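Local coordinates for uncharacterized protein (Bacteroides ovatus, PDB 4E6F) that is of unknown function but belongs to the DUF4468 family, whose domain has a TBP-like fold of antiparallel sheet and helices, at residues D91-T100 with E111-R120; E129-L137 with L148-V156. All coordinates share one frame; numbering follows the deposited sequence.

Contact 1 (D91-T100 with E111-R120). With EDO (1,2-ethanediol), chain E.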
loop_
_atom_site.group_PDB
_atom_site.type_symbol
_atom_site.label_atom_id
_atom_site.label_comp_id
_atom_site.label_asym_id
_atom_site.label_seq_id
_atom_site.Cartn_x
_atom_site.Cartn_y
_atom_site.Cartn_z
ATOM N N ASP A 91 -13.086 -10.461 11.620
ATOM C CA ASP A 91 -13.372 -9.104 11.196
ATOM C C ASP A 91 -12.350 -8.726 10.142
ATOM O O ASP A 91 -11.161 -8.646 10.459
ATOM C CB ASP A 91 -13.304 -8.142 12.401
ATOM C CG ASP A 91 -13.717 -6.712 12.062
ATOM O OD1 ASP A 91 -14.483 -6.528 11.093
ATOM O OD2 ASP A 91 -13.292 -5.782 12.791
ATOM N N ARG A 92 -12.796 -8.536 8.899
ATOM C CA ARG A 92 -11.898 -8.206 7.799
ATOM C C ARG A 92 -12.578 -7.296 6.798
ATOM O O ARG A 92 -13.812 -7.226 6.765
ATOM C CB ARG A 92 -11.439 -9.499 7.093
ATOM C CG ARG A 92 -12.565 -10.248 6.364
ATOM C CD ARG A 92 -12.069 -11.523 5.716
ATOM N NE ARG A 92 -13.118 -12.161 4.919
ATOM C CZ ARG A 92 -12.935 -13.242 4.165
ATOM N NH1 ARG A 92 -11.738 -13.808 4.084
ATOM N NH2 ARG A 92 -13.944 -13.753 3.472
ATOM N N THR A 93 -11.781 -6.643 5.944
ATOM C CA THR A 93 -12.326 -5.843 4.871
ATOM C C THR A 93 -11.700 -6.261 3.555
ATOM O O THR A 93 -10.553 -6.726 3.534
ATOM C CB THR A 93 -12.104 -4.322 5.096
ATOM O OG1 THR A 93 -12.809 -3.602 4.074
ATOM C CG2 THR A 93 -10.621 -3.910 5.069
ATOM N N LEU A 94 -12.440 -6.078 2.464
ATOM C CA LEU A 94 -11.812 -6.217 1.157
ATOM C C LEU A 94 -11.149 -4.880 0.890
ATOM O O LEU A 94 -11.641 -3.843 1.354
ATOM C CB LEU A 94 -12.867 -6.529 0.074
ATOM C CG LEU A 94 -12.349 -7.035 -1.265
ATOM C CD1 LEU A 94 -11.817 -8.482 -1.138
ATOM C CD2 LEU A 94 -13.451 -6.935 -2.345
ATOM N N VAL A 95 -10.040 -4.882 0.161
ATOM C CA VAL A 95 -9.401 -3.647 -0.252
ATOM C C VAL A 95 -9.102 -3.774 -1.732
ATOM O O VAL A 95 -8.707 -4.848 -2.175
ATOM C CB VAL A 95 -8.131 -3.271 0.573
ATOM C CG1 VAL A 95 -7.006 -4.296 0.396
ATOM C CG2 VAL A 95 -7.627 -1.864 0.224
ATOM N N ASN A 96 -9.328 -2.700 -2.493
ATOM C CA ASN A 96 -8.946 -2.603 -3.903
ATOM C C ASN A 96 -8.004 -1.449 -3.999
ATOM O O ASN A 96 -8.192 -0.435 -3.315
ATOM C CB ASN A 96 -10.131 -2.425 -4.831
ATOM C CG ASN A 96 -10.911 -3.700 -5.027
ATOM O OD1 ASN A 96 -10.652 -4.513 -5.951
ATOM N ND2 ASN A 96 -11.860 -3.918 -4.138
ATOM N N TYR A 97 -6.968 -1.589 -4.831
ATOM C CA TYR A 97 -5.967 -0.525 -4.899
ATOM C C TYR A 97 -5.254 -0.540 -6.247
ATOM O O TYR A 97 -5.383 -1.510 -6.994
ATOM C CB TYR A 97 -4.917 -0.716 -3.759
ATOM C CG TYR A 97 -4.292 -2.101 -3.724
ATOM C CD1 TYR A 97 -3.215 -2.426 -4.557
ATOM C CD2 TYR A 97 -4.836 -3.115 -2.935
ATOM C CE1 TYR A 97 -2.667 -3.709 -4.563
ATOM C CE2 TYR A 97 -4.276 -4.401 -2.913
ATOM C CZ TYR A 97 -3.192 -4.688 -3.732
ATOM O OH TYR A 97 -2.644 -5.951 -3.743
ATOM N N GLN A 98 -4.435 0.489 -6.508
ATOM C CA GLN A 98 -3.566 0.511 -7.667
ATOM C C GLN A 98 -2.141 0.680 -7.179
ATOM O O GLN A 98 -1.893 1.439 -6.234
ATOM C CB GLN A 98 -3.958 1.661 -8.603
ATOM C CG GLN A 98 -3.042 1.769 -9.832
ATOM C CD GLN A 98 -3.562 2.742 -10.869
ATOM O OE1 GLN A 98 -4.765 2.770 -11.174
ATOM N NE2 GLN A 98 -2.640 3.533 -11.439
ATOM N N ILE A 99 -1.211 -0.083 -7.782
ATOM C CA ILE A 99 0.231 0.068 -7.520
ATOM C C ILE A 99 0.786 0.778 -8.739
ATOM O O ILE A 99 0.601 0.277 -9.849
ATOM C CB ILE A 99 0.976 -1.273 -7.318
ATOM C CG1 ILE A 99 0.248 -2.181 -6.326
ATOM C CG2 ILE A 99 2.445 -1.001 -6.876
ATOM C CD1 ILE A 99 0.879 -3.633 -6.252
ATOM N N THR A 100 1.486 1.898 -8.549
ATOM C CA THR A 100 2.072 2.660 -9.653
ATOM C C THR A 100 3.559 2.750 -9.404
ATOM O O THR A 100 3.970 3.258 -8.352
ATOM C CB THR A 100 1.424 4.022 -9.751
ATOM O OG1 THR A 100 0.021 3.816 -10.004
ATOM C CG2 THR A 100 2.057 4.900 -10.868
ATOM N N GLU A 111 4.142 3.857 -5.653
ATOM C CA GLU A 111 2.971 4.480 -5.079
ATOM C C GLU A 111 1.832 3.500 -4.933
ATOM O O GLU A 111 1.595 2.677 -5.830
ATOM C CB GLU A 111 2.496 5.653 -5.957
ATOM C CG GLU A 111 3.516 6.782 -5.998
ATOM C CD GLU A 111 3.211 7.860 -7.022
ATOM O OE1 GLU A 111 3.230 7.565 -8.239
ATOM O OE2 GLU A 111 2.933 9.003 -6.600
ATOM N N LEU A 112 1.109 3.610 -3.797
ATOM C CA LEU A 112 -0.082 2.812 -3.538
ATOM C C LEU A 112 -1.235 3.802 -3.465
ATOM O O LEU A 112 -1.248 4.681 -2.591
ATOM C CB LEU A 112 0.069 1.980 -2.248
ATOM C CG LEU A 112 -1.142 1.156 -1.860
ATOM C CD1 LEU A 112 -1.317 -0.032 -2.802
ATOM C CD2 LEU A 112 -1.023 0.657 -0.421
ATOM N N GLU A 113 -2.146 3.714 -4.419
ATOM C CA GLU A 113 -3.213 4.703 -4.531
ATOM C C GLU A 113 -4.554 4.111 -4.922
ATOM O O GLU A 113 -4.675 2.896 -5.080
ATOM C CB GLU A 113 -2.791 5.761 -5.563
ATOM C CG GLU A 113 -2.443 5.191 -6.940
ATOM C CD GLU A 113 -2.078 6.231 -7.980
ATOM O OE1 GLU A 113 -2.460 7.411 -7.813
ATOM O OE2 GLU A 113 -1.379 5.874 -8.953
ATOM N N LYS A 114 -5.582 4.986 -5.041
ATOM C CA LYS A 114 -6.940 4.598 -5.410
ATOM C C LYS A 114 -7.440 3.478 -4.472
ATOM O O LYS A 114 -7.994 2.468 -4.917
ATOM C CB LYS A 114 -7.005 4.181 -6.896
ATOM C CG LYS A 114 -6.593 5.316 -7.822
ATOM C CD LYS A 114 -6.692 4.843 -9.262
ATOM C CE LYS A 114 -6.177 5.871 -10.218
ATOM N NZ LYS A 114 -6.298 5.358 -11.614
ATOM N N ILE A 115 -7.219 3.678 -3.175
ATOM C CA ILE A 115 -7.566 2.689 -2.160
ATOM C C ILE A 115 -9.023 2.818 -1.763
ATOM O O ILE A 115 -9.466 3.902 -1.359
ATOM C CB ILE A 115 -6.655 2.862 -0.932
ATOM C CG1 ILE A 115 -5.165 2.695 -1.343
ATOM C CG2 ILE A 115 -7.073 1.877 0.215
ATOM C CD1 ILE A 115 -4.164 3.155 -0.320
ATOM N N ARG A 116 -9.754 1.703 -1.862
ATOM C CA ARG A 116 -11.152 1.674 -1.464
ATOM C C ARG A 116 -11.440 0.353 -0.792
ATOM O O ARG A 116 -10.894 -0.691 -1.164
ATOM C CB ARG A 116 -12.091 1.928 -2.655
ATOM C CG ARG A 116 -11.969 0.918 -3.762
ATOM C CD ARG A 116 -12.881 1.255 -4.941
ATOM N NE ARG A 116 -12.612 0.351 -6.058
ATOM C CZ ARG A 116 -13.149 -0.856 -6.192
ATOM N NH1 ARG A 116 -14.023 -1.305 -5.296
ATOM N NH2 ARG A 116 -12.816 -1.625 -7.217
ATOM N N PHE A 117 -12.317 0.409 0.189
ATOM C CA PHE A 117 -12.682 -0.739 0.999
ATOM C C PHE A 117 -14.091 -1.182 0.730
ATOM O O PHE A 117 -14.969 -0.341 0.485
ATOM C CB PHE A 117 -12.571 -0.370 2.484
ATOM C CG PHE A 117 -11.233 0.198 2.902
ATOM C CD1 PHE A 117 -10.126 -0.635 3.076
ATOM C CD2 PHE A 117 -11.077 1.566 3.118
ATOM C CE1 PHE A 117 -8.876 -0.105 3.443
ATOM C CE2 PHE A 117 -9.833 2.096 3.502
ATOM C CZ PHE A 117 -8.748 1.254 3.685
ATOM N N THR A 118 -14.302 -2.502 0.771
ATOM C CA THR A 118 -15.627 -3.117 0.656
ATOM C C THR A 118 -15.759 -3.984 1.893
ATOM O O THR A 118 -15.082 -5.012 2.028
ATOM C CB THR A 118 -15.810 -3.866 -0.658
ATOM O OG1 THR A 118 -15.484 -2.981 -1.725
ATOM C CG2 THR A 118 -17.247 -4.375 -0.828
ATOM N N TYR A 119 -16.615 -3.555 2.804
ATOM C CA TYR A 119 -16.753 -4.178 4.110
ATOM C C TYR A 119 -18.116 -4.831 4.274
ATOM O O TYR A 119 -19.138 -4.188 4.011
ATOM C CB TYR A 119 -16.560 -3.071 5.168
ATOM C CG TYR A 119 -16.467 -3.548 6.603
ATOM C CD1 TYR A 119 -15.434 -4.389 7.017
ATOM C CD2 TYR A 119 -17.329 -3.054 7.576
ATOM C CE1 TYR A 119 -15.317 -4.789 8.345
ATOM C CE2 TYR A 119 -17.209 -3.437 8.913
ATOM C CZ TYR A 119 -16.180 -4.276 9.294
ATOM O OH TYR A 119 -16.054 -4.637 10.617
ATOM N N ARG A 120 -18.116 -6.113 4.712
ATOM C CA ARG A 120 -19.346 -6.882 4.932
ATOM C C ARG A 120 -20.228 -6.823 3.668
ATOM O O ARG A 120 -21.458 -6.617 3.760
ATOM C CB ARG A 120 -20.105 -6.384 6.192
ATOM C CG ARG A 120 -19.218 -6.181 7.423
ATOM C CD ARG A 120 -19.472 -7.193 8.510
ATOM N NE ARG A 120 -18.387 -7.228 9.494
ATOM C CZ ARG A 120 -18.518 -6.875 10.769
ATOM N NH1 ARG A 120 -19.687 -6.444 11.228
ATOM N NH2 ARG A 120 -17.482 -6.951 11.593
HETATM C C1 EDO E . -8.980 0.223 -7.614
HETATM O O1 EDO E . -7.676 0.776 -7.503
HETATM C C2 EDO E . -8.929 -1.102 -8.418
HETATM O O2 EDO E . -8.100 -2.070 -7.767
HETATM O O HOH W 1 -15.761 -8.704 8.598
HETATM O O HOH W 2 -15.731 -7.689 4.982
#
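The Tyr-119 ring meets Asp-91 OD1 in its own plane at the hydroxyl edge, where OH donates a 2.5 Å hydrogen bond to that oxygen on its syn side; Arg-92 O lies at the same ring's edge, and Arg-120 CG sits over one face. In one of its two conformers, Arg-120 has Tyr-119 CZ over one guanidinium face, toward the rim, and its NH2 forms a salt bridge to Asp-91 OD1 at 3.1 Å, arriving from above the carboxylate plane. One oxygen thus takes two donors from different directions, while Asp-91 OD2 is paired with Lys-150. The Arg-116 guanidinium is covered on one face by Asn-96, whose CB stands over its centre and whose amide is stacked only 8° from parallel. Leu-94 O approaches the edge of the Phe-117 ring.

These groups decorate an antiparallel hairpin, strands 90-104 and 107-119 of the antiparallel sheet in the TBP-like fold. Paired backbone N-H···O bonds run from Leu-94 and Thr-118 to Thr-100 and Glu-111, interrupted by a beta bulge between the Asn-96–Arg-116 and Gln-98–Glu-113 pairs, where Lys-114 adopts a left-handed backbone conformation.

Val-95, Ile-99, Leu-112 and Phe-117 project on the face packed by helix 149-169; there Val-95 CG2 touches Phe-117 CE1 at 3.9 Å, and Leu-112 CD1, in one of two conformers, reaches Tyr-97 CD1. The other face is mostly polar, Leu-94 apart. Lys-114 NZ donates to Gln-98 OE1 (3.0 Å), Gln-98 NE2 donates to Thr-100 OG1, and that hydroxyl donates to the anti lone pair of Glu-113 OE2 at 2.7 Å. With CG between its backbone N and carbonyl carbon (chi1 56°), the extended Glu-113 chain runs beside Gln-98 to receive this bond.

Contact 2 (E129-L137 with L148-V156). With NO3 (nitrate ion), chain C.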
loop_
_atom_site.group_PDB
_atom_site.type_symbol
_atom_site.label_atom_id
_atom_site.label_comp_id
_atom_site.label_asym_id
_atom_site.label_seq_id
_atom_site.Cartn_x
_atom_site.Cartn_y
_atom_site.Cartn_z
ATOM N N GLU A 129 -12.060 9.553 2.726
ATOM C CA GLU A 129 -13.115 9.965 3.658
ATOM C C GLU A 129 -13.108 9.066 4.876
ATOM O O GLU A 129 -14.078 9.080 5.660
ATOM C CB GLU A 129 -14.515 9.922 2.972
ATOM C CG GLU A 129 -14.541 10.182 1.467
ATOM C CD GLU A 129 -14.065 11.534 0.967
ATOM O OE1 GLU A 129 -14.191 12.536 1.707
ATOM O OE2 GLU A 129 -13.609 11.595 -0.198
ATOM N N TRP A 130 -12.002 8.277 5.071
ATOM C CA TRP A 130 -11.965 7.280 6.106
ATOM C C TRP A 130 -10.666 7.236 6.953
ATOM O O TRP A 130 -10.742 7.244 8.182
ATOM C CB TRP A 130 -12.183 5.934 5.418
ATOM C CG TRP A 130 -12.897 4.915 6.245
ATOM C CD1 TRP A 130 -12.460 3.659 6.535
ATOM C CD2 TRP A 130 -14.166 5.066 6.909
ATOM N NE1 TRP A 130 -13.388 3.003 7.312
ATOM C CE2 TRP A 130 -14.441 3.846 7.564
ATOM C CE3 TRP A 130 -15.110 6.111 6.995
ATOM C CZ2 TRP A 130 -15.595 3.654 8.349
ATOM C CZ3 TRP A 130 -16.254 5.921 7.767
ATOM C CH2 TRP A 130 -16.487 4.704 8.432
ATOM N N ILE A 131 -9.474 7.157 6.302
ATOM C CA ILE A 131 -8.208 6.999 7.057
ATOM C C ILE A 131 -7.313 8.236 7.057
ATOM O O ILE A 131 -6.223 8.189 7.614
ATOM C CB ILE A 131 -7.404 5.760 6.564
ATOM C CG1 ILE A 131 -6.983 5.871 5.066
ATOM C CG2 ILE A 131 -8.202 4.480 6.823
ATOM C CD1 ILE A 131 -5.936 4.829 4.662
ATOM N N THR A 132 -7.741 9.314 6.412
ATOM C CA THR A 132 -6.971 10.558 6.402
ATOM C C THR A 132 -6.950 11.196 7.794
ATOM O O THR A 132 -7.825 10.901 8.621
ATOM C CB THR A 132 -7.570 11.543 5.410
ATOM O OG1 THR A 132 -8.968 11.679 5.684
ATOM C CG2 THR A 132 -7.334 11.117 3.958
ATOM N N ASP A 133 -5.968 12.070 8.049
ATOM C CA ASP A 133 -5.866 12.744 9.363
ATOM C C ASP A 133 -7.181 13.394 9.783
ATOM O O ASP A 133 -7.561 13.319 10.955
ATOM C CB ASP A 133 -4.780 13.839 9.318
ATOM C CG ASP A 133 -3.352 13.353 9.197
ATOM O OD1 ASP A 133 -3.141 12.116 9.081
ATOM O OD2 ASP A 133 -2.432 14.203 9.244
ATOM N N LYS A 134 -7.867 14.050 8.826
ATOM C CA LYS A 134 -9.117 14.776 9.063
ATOM C C LYS A 134 -10.140 13.911 9.801
ATOM O O LYS A 134 -10.834 14.406 10.698
ATOM C CB LYS A 134 -9.697 15.262 7.713
ATOM C CG LYS A 134 -10.930 16.152 7.825
ATOM C CD LYS A 134 -11.482 16.459 6.437
ATOM C CE LYS A 134 -12.852 17.089 6.489
ATOM N NZ LYS A 134 -13.363 17.380 5.126
ATOM N N TYR A 135 -10.243 12.626 9.427
ATOM C CA TYR A 135 -11.231 11.735 10.042
ATOM C C TYR A 135 -10.666 10.806 11.101
ATOM O O TYR A 135 -11.387 10.473 12.041
ATOM C CB TYR A 135 -11.891 10.871 8.953
ATOM C CG TYR A 135 -12.628 11.717 7.941
ATOM C CD1 TYR A 135 -13.872 12.269 8.240
ATOM C CD2 TYR A 135 -12.058 12.018 6.707
ATOM C CE1 TYR A 135 -14.527 13.105 7.338
ATOM C CE2 TYR A 135 -12.705 12.852 5.796
ATOM C CZ TYR A 135 -13.946 13.379 6.110
ATOM O OH TYR A 135 -14.591 14.199 5.218
ATOM N N ALA A 136 -9.401 10.372 10.944
ATOM C CA ALA A 136 -8.835 9.283 11.733
ATOM C C ALA A 136 -7.855 9.678 12.841
ATOM O O ALA A 136 -7.398 8.798 13.572
ATOM C CB ALA A 136 -8.176 8.278 10.803
ATOM N N LEU A 137 -7.523 10.958 12.961
ATOM C CA LEU A 137 -6.701 11.433 14.075
ATOM C C LEU A 137 -7.527 12.372 14.895
ATOM O O LEU A 137 -8.392 13.079 14.347
ATOM C CB LEU A 137 -5.410 12.145 13.629
ATOM C CG LEU A 137 -4.370 11.314 12.917
ATOM C CD1 LEU A 137 -3.132 12.162 12.661
ATOM C CD2 LEU A 137 -4.005 10.061 13.708
ATOM N N LEU A 148 -11.888 4.404 14.001
ATOM C CA LEU A 148 -11.193 4.314 12.706
ATOM C C LEU A 148 -9.806 3.696 12.823
ATOM O O LEU A 148 -9.134 3.482 11.804
ATOM C CB LEU A 148 -11.090 5.720 12.062
ATOM C CG LEU A 148 -12.473 6.250 11.573
ATOM C CD1 LEU A 148 -12.423 7.700 11.171
ATOM C CD2 LEU A 148 -12.969 5.450 10.400
ATOM N N ALA A 149 -9.363 3.408 14.060
ATOM C CA ALA A 149 -8.001 2.944 14.285
ATOM C C ALA A 149 -7.658 1.675 13.520
ATOM O O ALA A 149 -6.576 1.617 12.942
ATOM C CB ALA A 149 -7.749 2.747 15.769
ATOM N N LYS A 150 -8.544 0.677 13.492
ATOM C CA LYS A 150 -8.233 -0.577 12.794
ATOM C C LYS A 150 -8.001 -0.324 11.311
ATOM O O LYS A 150 -7.118 -0.936 10.721
ATOM C CB LYS A 150 -9.317 -1.645 13.017
ATOM C CG LYS A 150 -10.681 -1.360 12.370
ATOM C CD LYS A 150 -11.688 -2.410 12.845
ATOM C CE LYS A 150 -12.973 -2.265 12.053
ATOM N NZ LYS A 150 -14.054 -3.172 12.575
ATOM N N TRP A 151 -8.777 0.591 10.716
ATOM C CA TRP A 151 -8.644 0.944 9.308
ATOM C C TRP A 151 -7.303 1.611 9.026
ATOM O O TRP A 151 -6.606 1.225 8.086
ATOM C CB TRP A 151 -9.780 1.896 8.907
ATOM C CG TRP A 151 -11.129 1.271 9.082
ATOM C CD1 TRP A 151 -11.927 1.329 10.187
ATOM C CD2 TRP A 151 -11.792 0.417 8.150
ATOM N NE1 TRP A 151 -13.068 0.586 9.987
ATOM C CE2 TRP A 151 -13.009 0.011 8.741
ATOM C CE3 TRP A 151 -11.507 -0.001 6.841
ATOM C CZ2 TRP A 151 -13.926 -0.820 8.074
ATOM C CZ3 TRP A 151 -12.400 -0.828 6.184
ATOM C CH2 TRP A 151 -13.592 -1.241 6.803
ATOM N N ARG A 152 -6.947 2.608 9.836
ATOM C CA ARG A 152 -5.713 3.350 9.613
ATOM C C ARG A 152 -4.475 2.481 9.925
ATOM O O ARG A 152 -3.533 2.445 9.119
ATOM C CB ARG A 152 -5.722 4.633 10.437
ATOM C CG ARG A 152 -4.436 5.454 10.252
ATOM C CD ARG A 152 -4.715 6.932 10.451
ATOM N NE ARG A 152 -3.481 7.731 10.564
ATOM C CZ ARG A 152 -3.339 8.960 10.080
ATOM N NH1 ARG A 152 -4.287 9.497 9.324
ATOM N NH2 ARG A 152 -2.220 9.638 10.295
ATOM N N ARG A 153 -4.467 1.770 11.074
ATOM C CA ARG A 153 -3.321 0.909 11.369
ATOM C C ARG A 153 -3.089 -0.141 10.285
ATOM O O ARG A 153 -1.947 -0.334 9.850
ATOM C CB ARG A 153 -3.530 0.143 12.687
ATOM C CG ARG A 153 -3.390 0.970 13.932
ATOM C CD ARG A 153 -3.211 0.057 15.143
ATOM N NE ARG A 153 -3.487 0.777 16.385
ATOM C CZ ARG A 153 -4.651 0.772 17.036
ATOM N NH1 ARG A 153 -5.664 0.025 16.604
ATOM N NH2 ARG A 153 -4.798 1.484 18.144
ATOM N N LYS A 154 -4.141 -0.898 9.939
ATOM C CA LYS A 154 -3.951 -2.020 9.021
ATOM C C LYS A 154 -3.622 -1.542 7.609
ATOM O O LYS A 154 -2.877 -2.245 6.914
ATOM C CB LYS A 154 -5.145 -2.989 9.061
ATOM C CG LYS A 154 -5.309 -3.670 10.437
ATOM C CD LYS A 154 -4.102 -4.481 10.863
ATOM C CE LYS A 154 -4.364 -5.335 12.084
ATOM N NZ LYS A 154 -4.028 -4.635 13.356
ATOM N N THR A 155 -4.116 -0.357 7.194
ATOM C CA THR A 155 -3.764 0.135 5.850
ATOM C C THR A 155 -2.301 0.622 5.839
ATOM O O THR A 155 -1.555 0.331 4.897
ATOM C CB THR A 155 -4.720 1.226 5.353
ATOM O OG1 THR A 155 -6.059 0.722 5.445
ATOM C CG2 THR A 155 -4.428 1.623 3.884
ATOM N N VAL A 156 -1.885 1.344 6.887
ATOM C CA VAL A 156 -0.482 1.783 6.995
ATOM C C VAL A 156 0.435 0.535 7.034
ATOM O O VAL A 156 1.462 0.519 6.340
ATOM C CB VAL A 156 -0.253 2.735 8.212
ATOM C CG1 VAL A 156 1.251 2.971 8.473
ATOM C CG2 VAL A 156 -0.972 4.072 8.004
HETATM N N NO3 C . -6.641 -3.017 14.820
HETATM O O1 NO3 C . -7.363 -2.558 15.692
HETATM O O2 NO3 C . -5.543 -2.576 14.568
HETATM O O3 NO3 C . -7.101 -4.040 14.101
#
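Trp-130, in one of its two conformers, meets the start of helix 149-169 with two surfaces of its indole. Leu-148 CD2 sits over one face, 3.7 Å from the centroid of the six-membered ring in a CH-pi contact, while the pyrrole edge points into the face of Trp-151 with NE1 3.2 Å from CD2 of that ring; the edge-to-face planes stand 75° apart. Next, Ile-131 sets CG2 against Trp-151 CB and CD1 against Thr-155 CG2 (3.6 Å), so its two branches bridge one helical turn. Its carbonyl O accepts from Arg-152 NH1 at 2.9 Å. Asp-133, in the first turn of helix 133-136, offers a single oxygen, OD1, to both NH1 and NH2 of Arg-152, each at 2.9 Å: NH1 uses the anti lone pair and NH2 comes from the syn side. Tyr-135 CB touches Leu-148 CD1, and Ala-136 CB rests on Arg-152 CD at 3.7 Å. Leu-137 then lies over one face of the guanidinium.

Arg-152 reaches these partners because its CG is anti to the backbone N (chi1 179°) and the chain stays extended to NE, which bonds to Tyr-13 O. Asp-133 OD2 has its own salt bridge to Lys-141. Buried and held by a carboxylate and backbone carbonyls, the guanidinium probably has much of its charge compensated, and its several bonds restrict its rotation; Asp-133, facing two cations, is probably kept ionised.

Contact 1 closes before contact 2 opens along the chain, and their centres lie 13 Å apart. Contact 1 is a hairpin within the sheet, whereas contact 2 joins the later segment 129-137 to the beginning of helix 149-169, which packs on one face of that sheet. The two meet directly: Phe-117 CZ packs 3.3 Å from Thr-155 OG1, and Trp-151 packs edge-to-face with both Phe-117 and Tyr-119. Phe-27 of strand 24-32 also touches both, through Leu-112 and Ile-115 on one side and Ile-131 and Thr-155 on the other. Helix 149-169 thereby ties the region after the hairpin back to the sheet.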